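Local coordinates for protein-glutamine gamma-glutamyltransferase 2 (Pagrus major, PDB 1G0D) that probably catalyses the calcium-dependent cross-linking of proteins, joining peptide-bound glutamine to the amino group of lysine or to other primary amines, at residues A[106-111]-A[128-133]; A[153-158]-A[287-292]; A[482-487]-A[548-553]; A[589-594]-A[677-682]. One frame throughout, in Å; residues are numbered along the deposited sequence.

Four contacts along this chain illustrate how a multidomain enzyme can be built from successive closures that do not overlap. Contact 1 comes first, pairing neighbouring strands of a hairpin in the N-terminal domain across 16 residues. Contact 2 then spans 128 residues, setting helix 148-156 against the start of strand 290-298 in the catalytic core. Contact 3 closes 60 residues, bringing the loop between strands 473-479 and 488-496 to helix 546-549. Contact 4 closes 82, bringing together strands 588-590 and 673-682, the first and last of the C-terminal Ig-like domain. The four run in series; none nests within or crosses another. Contacts 1 and 3 lie on opposite sides of the chain's centre, their own centres about 56 Å apart.

Contact 1: residues A[106-111]-A[128-133]; sequences GHYRLA and ISFHML
Backbone hydrogen bonds join G106, Y108 and L110 to M132, F130 and I128, pairing the strands in antiparallel register. The straightest of them runs from L110 N to I128 O (2.7 Å, 172° at the hydrogen), while its return partner, I128 N to L110 O, is weak at 3.2 Å. H107 with H131 and R109 with S129 form the non-hydrogen-bonded pairs between. G106 adopts backbone angles at which a beta carbon would press on the preceding carbonyl oxygen. Y108 OH is hydrogen-bonded to V104 O.

Aromatic contacts occupy both faces of the sheet. On the face carrying H107, R109, S129 and H131, the two imidazoles form an offset stack, centroids 3.9 Å apart and planes 12° from parallel; the rings are modelled too close, so the exact spacing is doubtful. On the other, F130 takes the crowded position between its backbone N and carbonyl carbon (chi1 64°), which brings its ring face against Y108 CB, 3.7 Å from the F130 centroid, in a CH-pi contact. The phenol and phenyl planes are almost parallel, but displaced so far that little of one ring covers the other.

This is a beta hairpin of the N-terminal domain, strands 106-115 and 121-133. Its first strand continues the sheet to 55-62 and its second to 33-35.

Apolar contacts extend the face bearing Y108. M132 CB comes obliquely to Y108 CE1 (3.7 Å), and L110 CB touches I128 CG1 at 4.2 Å. L110 also approaches the edge of the F130 ring, and F40 meets that ring too.

Contact 2: residues A[153-158]-A[287-292]; sequences EYVMNE and GIPTRP. With SO4 (sulfate ion), chain B.
Y154, in helix 148-156, meets T290 and R291 where strand 290-298 begins in the catalytic core domain. That strand follows helix 272-286, which starts with the active-site residue C272 and ends in a Schellman motif at G287. The main chain of Y154 makes the firm link: its carbonyl O accepts the amide of T290 (T290 N to Y154 O, 3.0 Å, 170° at the hydrogen), which ties helix 148-156 to the first residue of the strand.

The phenol of Y154 and the side chain of R291 lie side by side and point the same way, with R291 CD 3.6 Å from Y154 CE1. The R291 chain runs out straight (chi2 176°), carrying its guanidinium level with the hydroxyl; the two flat groups are turned 74° apart. R291 NH1 gives Y154 OH a weak, bent bond of 2.9 Å and a straighter one to sulfate O4, which sits at the guanidinium edge. The sulfate, probably from the crystallisation liquor, is also held by W351, while R291 NH2 has a salt bridge to E336. The R291 side chain also comes within about 5 Å of that of E434, a probable calcium ligand by analogy with relatives. Were R291 an alanine, the carboxylate of E336 would probably lose its charged mate, and the Y154 phenol the chain that lies along it.

V155 follows, its CG2 resting on the proline ring of P289, 4.0 Å from P289 CG.

Further on, N157 reaches back along its own segment: N157 ND2 binds E153 OE1 at 2.7 Å on the syn side, though tilted out of the carboxylate plane.

Contact 3: residues A[482-487]-A[548-553]; sequences PVFGTD and DYVRCV
A type II beta turn from V483 to T486, directly after P482, which by similarity belongs to the GTP site, receives the phenol of Y549 from helix 546-549. The turn lies in the loop between strands 473-479 and 488-496. Its own bond runs from T486 N to V483 O, an oxygen that T486 OG1 also meets, on a lone pair. G485 has a positive phi of 111°, where a beta carbon would press on the preceding carbonyl oxygen.

The Y549 hydroxyl works in both directions. Y549 OH gives its proton, at 2.5 Å, to T486 O, which lies at the edge of the Y549 ring and in its plane, and it accepts from G485 N at 3.2 Å. One oxygen thus clasps two points of the turn. A phenylalanine in its place would probably leave T486 O and G485 N without this shared partner and the turn less firmly held to the helix.

F484, whose CG lies anti to its backbone N (chi1 -178°), swings its ring to the same phenol: F484 CE1 meets Y549 CE1 at the tyrosine edge, 3.6 Å away. Y546 meets F484 edge to face, and H557 also approaches that ring. The V550 side chain crosses that of F484 at about a right angle, V550 CG1 lying 3.9 Å from F484 CZ, and V553 CG1 comes within 4.2 Å of F484 CE1.

Contact 4: residues A[589-594]-A[677-682]; sequences VQVPGK and TTVVVH
T677 meets V589 at the start of the contact, where its beta carbon points to the other segment. Its hydroxyl, T677 OG1, makes a weak hydrogen bond to V589 O at 3.4 Å, while the methyl on the other branch does the packing: T677 CG2 lies 3.8 Å from V589 CG1 and 4.1 Å from V591 CG1. With OG1 anti to the backbone N (chi1 -167°), the methyl falls between that N and the carbonyl carbon, on the side of the two valines. L661 of the adjoining strand touches both T677 and V589.

V679 comes next, two residues on and with its side chain on the same side. V591 and V679 reach toward each other tip to tip, though the distance modelled between them is doubtfully short. V591 also packs on L601 and A603.

The geometry belongs to the C-terminal Ig-like domain. Strand 588-590 edges one sheet and strand 595-596 edges the other, pairing in parallel with strand 673-682; the residues between cross from the first sheet to the second. In line with this, the end-to-end directions of 589-594 and 677-682 differ by 15°.

At H682 the aliphatic chain of K594 lies across one face of the imidazole. K594 CE sits over that face in a CH-pi contact, 4.0 Å from the H682 centroid and 28° off the normal, and K594 CD meets H682 CD2 at 3.6 Å. The lysine chain crosses the histidine at about a right angle, leaving K594 NZ 5.6 Å from H682 NE2.

Contact 1: residues A[106-111]-A[128-133]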
# COMPACT_ATOMS: atom_id res chain seq x y z
N GLY A 106 -4.25 19.61 -11.31
CA GLY A 106 -3.82 19.41 -12.67
C GLY A 106 -2.73 20.36 -13.07
O GLY A 106 -2.25 21.13 -12.25
N HIS A 107 -2.35 20.29 -14.34
CA HIS A 107 -1.31 21.17 -14.86
C HIS A 107 -1.96 22.31 -15.59
O HIS A 107 -2.44 22.12 -16.69
CB HIS A 107 -0.42 20.40 -15.83
CG HIS A 107 0.83 21.12 -16.20
ND1 HIS A 107 1.43 20.98 -17.43
CD2 HIS A 107 1.58 22.01 -15.51
CE1 HIS A 107 2.49 21.75 -17.49
NE2 HIS A 107 2.61 22.39 -16.34
N TYR A 108 -1.96 23.49 -14.97
CA TYR A 108 -2.58 24.67 -15.55
C TYR A 108 -1.60 25.47 -16.36
O TYR A 108 -0.40 25.39 -16.13
CB TYR A 108 -3.09 25.58 -14.43
CG TYR A 108 -4.31 25.07 -13.71
CD1 TYR A 108 -4.18 24.14 -12.67
CD2 TYR A 108 -5.58 25.54 -14.02
CE1 TYR A 108 -5.29 23.69 -11.94
CE2 TYR A 108 -6.70 25.10 -13.30
CZ TYR A 108 -6.54 24.17 -12.25
OH TYR A 108 -7.61 23.74 -11.49
N ARG A 109 -2.09 26.25 -17.31
CA ARG A 109 -1.21 27.11 -18.08
C ARG A 109 -1.87 28.45 -17.93
O ARG A 109 -3.03 28.60 -18.25
CB ARG A 109 -1.15 26.69 -19.56
CG ARG A 109 0.20 25.98 -19.95
CD ARG A 109 0.11 24.42 -20.08
NE ARG A 109 -1.08 24.01 -20.84
CZ ARG A 109 -1.87 22.96 -20.55
NH1 ARG A 109 -1.59 22.16 -19.52
NH2 ARG A 109 -2.97 22.75 -21.27
N LEU A 110 -1.11 29.41 -17.41
CA LEU A 110 -1.62 30.76 -17.15
C LEU A 110 -1.36 31.80 -18.20
O LEU A 110 -0.21 32.10 -18.53
CB LEU A 110 -1.05 31.30 -15.83
CG LEU A 110 -1.89 32.20 -14.90
CD1 LEU A 110 -1.14 33.44 -14.55
CD2 LEU A 110 -3.17 32.56 -15.53
N ALA A 111 -2.44 32.41 -18.66
CA ALA A 111 -2.35 33.45 -19.65
C ALA A 111 -2.70 34.82 -19.06
O ALA A 111 -3.87 35.09 -18.78
CB ALA A 111 -3.27 33.14 -20.80
N ILE A 128 2.71 30.71 -18.61
CA ILE A 128 3.51 29.88 -17.71
C ILE A 128 2.62 28.86 -17.08
O ILE A 128 1.46 29.10 -16.82
CB ILE A 128 4.16 30.68 -16.59
CG1 ILE A 128 3.10 31.36 -15.74
CG2 ILE A 128 5.13 31.67 -17.19
CD1 ILE A 128 3.39 31.26 -14.33
N SER A 129 3.16 27.68 -16.83
CA SER A 129 2.32 26.65 -16.27
C SER A 129 2.69 26.32 -14.84
O SER A 129 3.76 26.69 -14.34
CB SER A 129 2.41 25.40 -17.14
OG SER A 129 3.65 24.78 -16.90
N PHE A 130 1.76 25.65 -14.18
CA PHE A 130 1.97 25.25 -12.80
C PHE A 130 1.08 24.03 -12.52
O PHE A 130 0.17 23.72 -13.30
CB PHE A 130 1.69 26.43 -11.83
CG PHE A 130 0.25 26.93 -11.83
CD1 PHE A 130 -0.73 26.28 -11.06
CD2 PHE A 130 -0.13 28.01 -12.62
CE1 PHE A 130 -2.05 26.71 -11.08
CE2 PHE A 130 -1.45 28.43 -12.64
CZ PHE A 130 -2.41 27.78 -11.87
N HIS A 131 1.37 23.32 -11.43
CA HIS A 131 0.59 22.16 -11.07
C HIS A 131 -0.18 22.41 -9.79
O HIS A 131 0.29 23.11 -8.91
CB HIS A 131 1.50 20.98 -10.87
CG HIS A 131 2.00 20.38 -12.14
ND1 HIS A 131 3.19 20.77 -12.72
CD2 HIS A 131 1.50 19.40 -12.92
CE1 HIS A 131 3.40 20.05 -13.80
NE2 HIS A 131 2.40 19.21 -13.95
N MET A 132 -1.35 21.82 -9.68
CA MET A 132 -2.18 22.00 -8.51
C MET A 132 -2.51 20.66 -7.86
O MET A 132 -3.01 19.75 -8.52
CB MET A 132 -3.46 22.72 -8.90
CG MET A 132 -4.44 22.87 -7.77
SD MET A 132 -4.15 24.39 -6.84
CE MET A 132 -4.70 25.62 -8.01
N LEU A 133 -2.23 20.55 -6.56
CA LEU A 133 -2.47 19.35 -5.76
C LEU A 133 -3.57 19.57 -4.69
O LEU A 133 -4.07 20.67 -4.51
CB LEU A 133 -1.18 18.95 -5.04
CG LEU A 133 0.08 18.45 -5.76
CD1 LEU A 133 -0.09 18.38 -7.25
CD2 LEU A 133 1.18 19.35 -5.39

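Contact 2: residues A[153-158]-A[287-292]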
# COMPACT_ATOMS: atom_id res chain seq x y z
N GLU A 153 3.09 12.47 8.47
CA GLU A 153 3.27 11.04 8.24
C GLU A 153 2.46 10.58 7.04
O GLU A 153 2.99 9.93 6.14
CB GLU A 153 2.82 10.25 9.46
CG GLU A 153 2.81 8.72 9.23
CD GLU A 153 4.21 8.13 9.00
OE1 GLU A 153 5.21 8.82 9.28
OE2 GLU A 153 4.32 6.97 8.53
N TYR A 154 1.19 10.94 7.03
CA TYR A 154 0.29 10.54 5.96
C TYR A 154 0.36 11.28 4.63
O TYR A 154 -0.29 10.86 3.68
CB TYR A 154 -1.13 10.55 6.48
CG TYR A 154 -1.27 9.79 7.77
CD1 TYR A 154 -0.60 8.56 7.93
CD2 TYR A 154 -2.07 10.27 8.81
CE1 TYR A 154 -0.74 7.84 9.09
CE2 TYR A 154 -2.22 9.56 9.99
CZ TYR A 154 -1.55 8.34 10.11
OH TYR A 154 -1.74 7.59 11.24
N VAL A 155 1.10 12.38 4.55
CA VAL A 155 1.28 13.09 3.27
C VAL A 155 2.76 13.33 3.02
O VAL A 155 3.29 12.95 1.99
CB VAL A 155 0.61 14.50 3.18
CG1 VAL A 155 1.02 15.14 1.84
CG2 VAL A 155 -0.87 14.41 3.22
N MET A 156 3.44 13.93 3.98
CA MET A 156 4.84 14.26 3.80
C MET A 156 5.90 13.20 3.99
O MET A 156 6.98 13.33 3.46
CB MET A 156 5.15 15.46 4.68
CG MET A 156 4.28 16.66 4.30
SD MET A 156 4.88 17.27 2.77
CE MET A 156 3.48 17.80 2.10
N ASN A 157 5.61 12.15 4.74
CA ASN A 157 6.63 11.12 4.92
C ASN A 157 6.80 10.23 3.68
O ASN A 157 5.83 9.74 3.11
CB ASN A 157 6.30 10.27 6.12
CG ASN A 157 7.47 9.42 6.50
OD1 ASN A 157 8.39 9.27 5.70
ND2 ASN A 157 7.45 8.87 7.71
N GLU A 158 8.04 10.04 3.25
CA GLU A 158 8.28 9.23 2.05
C GLU A 158 8.74 7.80 2.34
O GLU A 158 8.89 6.98 1.43
CB GLU A 158 9.33 9.90 1.16
CG GLU A 158 8.86 11.14 0.39
CD GLU A 158 10.03 11.85 -0.30
OE1 GLU A 158 10.94 12.35 0.41
OE2 GLU A 158 10.04 11.88 -1.55
N GLY A 287 -1.58 14.63 -2.81
CA GLY A 287 -2.06 15.39 -1.67
C GLY A 287 -3.15 14.78 -0.82
O GLY A 287 -3.66 15.42 0.12
N ILE A 288 -3.53 13.55 -1.09
CA ILE A 288 -4.59 12.96 -0.27
C ILE A 288 -3.93 12.14 0.82
O ILE A 288 -3.16 11.24 0.53
CB ILE A 288 -5.52 12.05 -1.13
CG1 ILE A 288 -6.11 12.87 -2.30
CG2 ILE A 288 -6.65 11.52 -0.29
CD1 ILE A 288 -7.11 12.10 -3.18
N PRO A 289 -4.20 12.47 2.09
CA PRO A 289 -3.61 11.73 3.22
C PRO A 289 -3.86 10.20 3.08
O PRO A 289 -5.01 9.75 2.97
CB PRO A 289 -4.31 12.33 4.43
CG PRO A 289 -4.75 13.63 4.00
CD PRO A 289 -5.06 13.56 2.56
N THR A 290 -2.79 9.40 3.10
CA THR A 290 -2.91 7.94 2.89
C THR A 290 -1.96 7.05 3.72
O THR A 290 -0.80 7.41 4.00
CB THR A 290 -2.70 7.66 1.35
OG1 THR A 290 -3.65 8.42 0.59
CG2 THR A 290 -2.83 6.19 0.99
N ARG A 291 -2.43 5.89 4.14
CA ARG A 291 -1.55 4.97 4.87
C ARG A 291 -1.87 3.53 4.53
O ARG A 291 -3.04 3.12 4.51
CB ARG A 291 -1.67 5.13 6.36
CG ARG A 291 -3.09 5.20 6.85
CD ARG A 291 -3.11 5.26 8.35
NE ARG A 291 -4.47 5.18 8.84
CZ ARG A 291 -4.83 5.40 10.10
NH1 ARG A 291 -3.91 5.72 11.00
NH2 ARG A 291 -6.10 5.28 10.44
N PRO A 292 -0.85 2.73 4.22
CA PRO A 292 -1.10 1.32 3.89
C PRO A 292 -1.53 0.54 5.11
O PRO A 292 -0.80 0.53 6.11
CB PRO A 292 0.24 0.82 3.37
CG PRO A 292 0.96 2.06 3.01
CD PRO A 292 0.57 3.05 4.04
S SO4 B . -6.42 7.61 13.44
O1 SO4 B . -7.62 7.05 13.03
O2 SO4 B . -6.15 8.72 12.61
O3 SO4 B . -6.75 8.12 14.69
O4 SO4 B . -5.42 6.58 13.56

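Contact 3: residues A[482-487]-A[548-553]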
# COMPACT_ATOMS: atom_id res chain seq x y z
N PRO A 482 11.86 -20.85 12.99
CA PRO A 482 12.98 -21.40 12.22
C PRO A 482 13.54 -20.51 11.15
O PRO A 482 12.82 -19.66 10.61
CB PRO A 482 12.38 -22.64 11.58
CG PRO A 482 10.93 -22.28 11.43
CD PRO A 482 10.61 -21.59 12.73
N VAL A 483 14.81 -20.72 10.84
CA VAL A 483 15.46 -19.97 9.78
C VAL A 483 15.50 -20.82 8.51
O VAL A 483 15.84 -21.97 8.58
CB VAL A 483 16.90 -19.65 10.14
CG1 VAL A 483 17.57 -18.88 8.98
CG2 VAL A 483 16.92 -18.86 11.42
N PHE A 484 15.13 -20.25 7.37
CA PHE A 484 15.18 -21.01 6.13
C PHE A 484 16.56 -21.63 6.00
O PHE A 484 17.57 -20.96 6.24
CB PHE A 484 14.94 -20.11 4.93
CG PHE A 484 14.93 -20.84 3.63
CD1 PHE A 484 14.02 -21.86 3.41
CD2 PHE A 484 15.85 -20.53 2.62
CE1 PHE A 484 14.01 -22.57 2.20
CE2 PHE A 484 15.85 -21.24 1.41
CZ PHE A 484 14.93 -22.26 1.20
N GLY A 485 16.58 -22.91 5.61
CA GLY A 485 17.82 -23.66 5.47
C GLY A 485 17.95 -24.76 6.53
O GLY A 485 18.68 -25.72 6.34
N THR A 486 17.21 -24.64 7.63
CA THR A 486 17.31 -25.62 8.70
C THR A 486 16.15 -26.61 8.89
O THR A 486 15.01 -26.37 8.45
CB THR A 486 17.56 -24.88 10.07
OG1 THR A 486 16.33 -24.38 10.59
CG2 THR A 486 18.51 -23.71 9.90
N ASP A 487 16.46 -27.75 9.51
CA ASP A 487 15.43 -28.75 9.81
C ASP A 487 15.00 -28.35 11.19
O ASP A 487 15.83 -27.95 12.00
CB ASP A 487 15.99 -30.16 9.93
CG ASP A 487 17.04 -30.49 8.91
OD1 ASP A 487 16.91 -30.12 7.72
OD2 ASP A 487 18.01 -31.17 9.34
N ASP A 548 13.53 -31.53 2.33
CA ASP A 548 12.17 -31.94 2.07
C ASP A 548 11.39 -30.69 1.66
O ASP A 548 10.81 -30.63 0.58
CB ASP A 548 11.51 -32.53 3.33
CG ASP A 548 11.94 -33.97 3.64
OD1 ASP A 548 12.39 -34.69 2.71
OD2 ASP A 548 11.81 -34.39 4.82
N TYR A 549 11.38 -29.68 2.53
CA TYR A 549 10.62 -28.48 2.21
C TYR A 549 11.19 -27.52 1.20
O TYR A 549 10.47 -26.61 0.82
CB TYR A 549 10.18 -27.69 3.48
CG TYR A 549 11.24 -26.94 4.26
CD1 TYR A 549 12.00 -25.92 3.67
CD2 TYR A 549 11.53 -27.29 5.58
CE1 TYR A 549 13.02 -25.30 4.36
CE2 TYR A 549 12.55 -26.68 6.28
CZ TYR A 549 13.30 -25.70 5.66
OH TYR A 549 14.38 -25.15 6.35
N VAL A 550 12.43 -27.68 0.75
CA VAL A 550 12.93 -26.74 -0.27
C VAL A 550 12.13 -27.01 -1.52
O VAL A 550 11.91 -26.13 -2.35
CB VAL A 550 14.35 -26.99 -0.72
CG1 VAL A 550 15.12 -25.71 -0.64
CG2 VAL A 550 14.95 -28.11 0.06
N ARG A 551 11.72 -28.26 -1.65
CA ARG A 551 10.96 -28.73 -2.80
C ARG A 551 9.60 -28.05 -3.00
O ARG A 551 9.21 -27.78 -4.13
CB ARG A 551 10.79 -30.26 -2.69
CG ARG A 551 11.82 -31.09 -3.46
CD ARG A 551 12.66 -31.97 -2.54
NE ARG A 551 11.90 -33.12 -2.06
CZ ARG A 551 12.42 -34.11 -1.32
NH1 ARG A 551 13.70 -34.09 -0.97
NH2 ARG A 551 11.64 -35.11 -0.91
N CYS A 552 8.91 -27.71 -1.91
CA CYS A 552 7.55 -27.16 -2.01
C CYS A 552 7.33 -25.70 -1.64
O CYS A 552 6.38 -25.07 -2.10
CB CYS A 552 6.62 -28.04 -1.16
SG CYS A 552 7.20 -29.78 -0.80
N VAL A 553 8.20 -25.18 -0.81
CA VAL A 553 8.11 -23.82 -0.33
C VAL A 553 8.46 -22.81 -1.43
O VAL A 553 9.16 -23.16 -2.37
CB VAL A 553 9.01 -23.74 0.92
CG1 VAL A 553 10.04 -22.69 0.80
CG2 VAL A 553 8.16 -23.60 2.12

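Contact 4: residues A[589-594]-A[677-682]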
# COMPACT_ATOMS: atom_id res chain seq x y z
N VAL A 589 23.39 -3.38 6.68
CA VAL A 589 23.59 -2.23 5.84
C VAL A 589 24.24 -1.15 6.71
O VAL A 589 23.75 -0.85 7.80
CB VAL A 589 22.26 -1.77 5.26
CG1 VAL A 589 22.49 -0.77 4.20
CG2 VAL A 589 21.52 -2.96 4.68
N GLN A 590 25.37 -0.62 6.23
CA GLN A 590 26.13 0.41 6.93
C GLN A 590 26.69 1.44 5.97
O GLN A 590 27.24 1.12 4.94
CB GLN A 590 27.31 -0.22 7.67
CG GLN A 590 26.95 -1.39 8.55
CD GLN A 590 28.18 -2.19 9.00
OE1 GLN A 590 28.57 -2.14 10.18
NE2 GLN A 590 28.78 -2.95 8.08
N VAL A 591 26.54 2.71 6.31
CA VAL A 591 27.10 3.73 5.47
C VAL A 591 27.75 4.69 6.46
O VAL A 591 27.21 5.72 6.81
CB VAL A 591 26.00 4.33 4.59
CG1 VAL A 591 24.75 4.29 5.30
CG2 VAL A 591 26.35 5.70 4.15
N PRO A 592 28.96 4.33 6.94
CA PRO A 592 29.80 5.04 7.90
C PRO A 592 30.27 6.49 7.66
O PRO A 592 30.43 6.96 6.51
CB PRO A 592 30.97 4.07 8.10
CG PRO A 592 31.01 3.34 6.83
CD PRO A 592 29.62 3.11 6.45
N GLY A 593 30.47 7.20 8.77
CA GLY A 593 30.91 8.59 8.73
C GLY A 593 29.78 9.54 8.38
O GLY A 593 28.78 9.13 7.79
N LYS A 594 29.95 10.82 8.74
CA LYS A 594 28.95 11.86 8.45
C LYS A 594 28.54 11.98 6.96
O LYS A 594 29.37 12.04 6.06
CB LYS A 594 29.48 13.21 8.94
CG LYS A 594 28.53 14.38 8.72
CD LYS A 594 28.50 15.28 9.95
CE LYS A 594 28.19 16.74 9.59
NZ LYS A 594 29.26 17.43 8.77
N THR A 677 18.66 0.88 6.72
CA THR A 677 19.49 1.56 7.67
C THR A 677 19.00 2.97 7.58
O THR A 677 18.43 3.35 6.56
CB THR A 677 20.97 1.48 7.24
OG1 THR A 677 21.80 1.90 8.34
CG2 THR A 677 21.22 2.38 6.01
N THR A 678 19.20 3.72 8.67
CA THR A 678 18.85 5.14 8.78
C THR A 678 20.14 5.94 8.62
O THR A 678 21.15 5.68 9.29
CB THR A 678 18.27 5.51 10.18
OG1 THR A 678 17.10 4.75 10.47
CG2 THR A 678 17.86 6.95 10.19
N VAL A 679 20.11 6.89 7.72
CA VAL A 679 21.25 7.75 7.47
C VAL A 679 20.79 9.22 7.52
O VAL A 679 19.95 9.63 6.71
CB VAL A 679 21.88 7.45 6.05
CG1 VAL A 679 23.12 8.30 5.85
CG2 VAL A 679 22.26 5.98 5.95
N VAL A 680 21.31 10.01 8.48
CA VAL A 680 20.96 11.43 8.57
C VAL A 680 21.82 12.28 7.59
O VAL A 680 23.04 12.41 7.77
CB VAL A 680 21.13 11.94 10.01
CG1 VAL A 680 20.58 13.34 10.13
CG2 VAL A 680 20.39 11.05 10.96
N VAL A 681 21.19 12.82 6.55
CA VAL A 681 21.91 13.62 5.56
C VAL A 681 21.96 15.10 5.98
O VAL A 681 20.94 15.77 6.20
CB VAL A 681 21.27 13.47 4.16
CG1 VAL A 681 21.98 14.35 3.15
CG2 VAL A 681 21.35 12.02 3.70
N HIS A 682 23.19 15.60 6.11
CA HIS A 682 23.42 16.96 6.55
C HIS A 682 23.73 17.91 5.45
O HIS A 682 23.90 17.58 4.27
CB HIS A 682 24.62 17.05 7.50
CG HIS A 682 24.49 16.25 8.75
ND1 HIS A 682 23.76 16.68 9.84
CD2 HIS A 682 24.99 15.05 9.09
CE1 HIS A 682 23.81 15.77 10.79
NE2 HIS A 682 24.56 14.77 10.36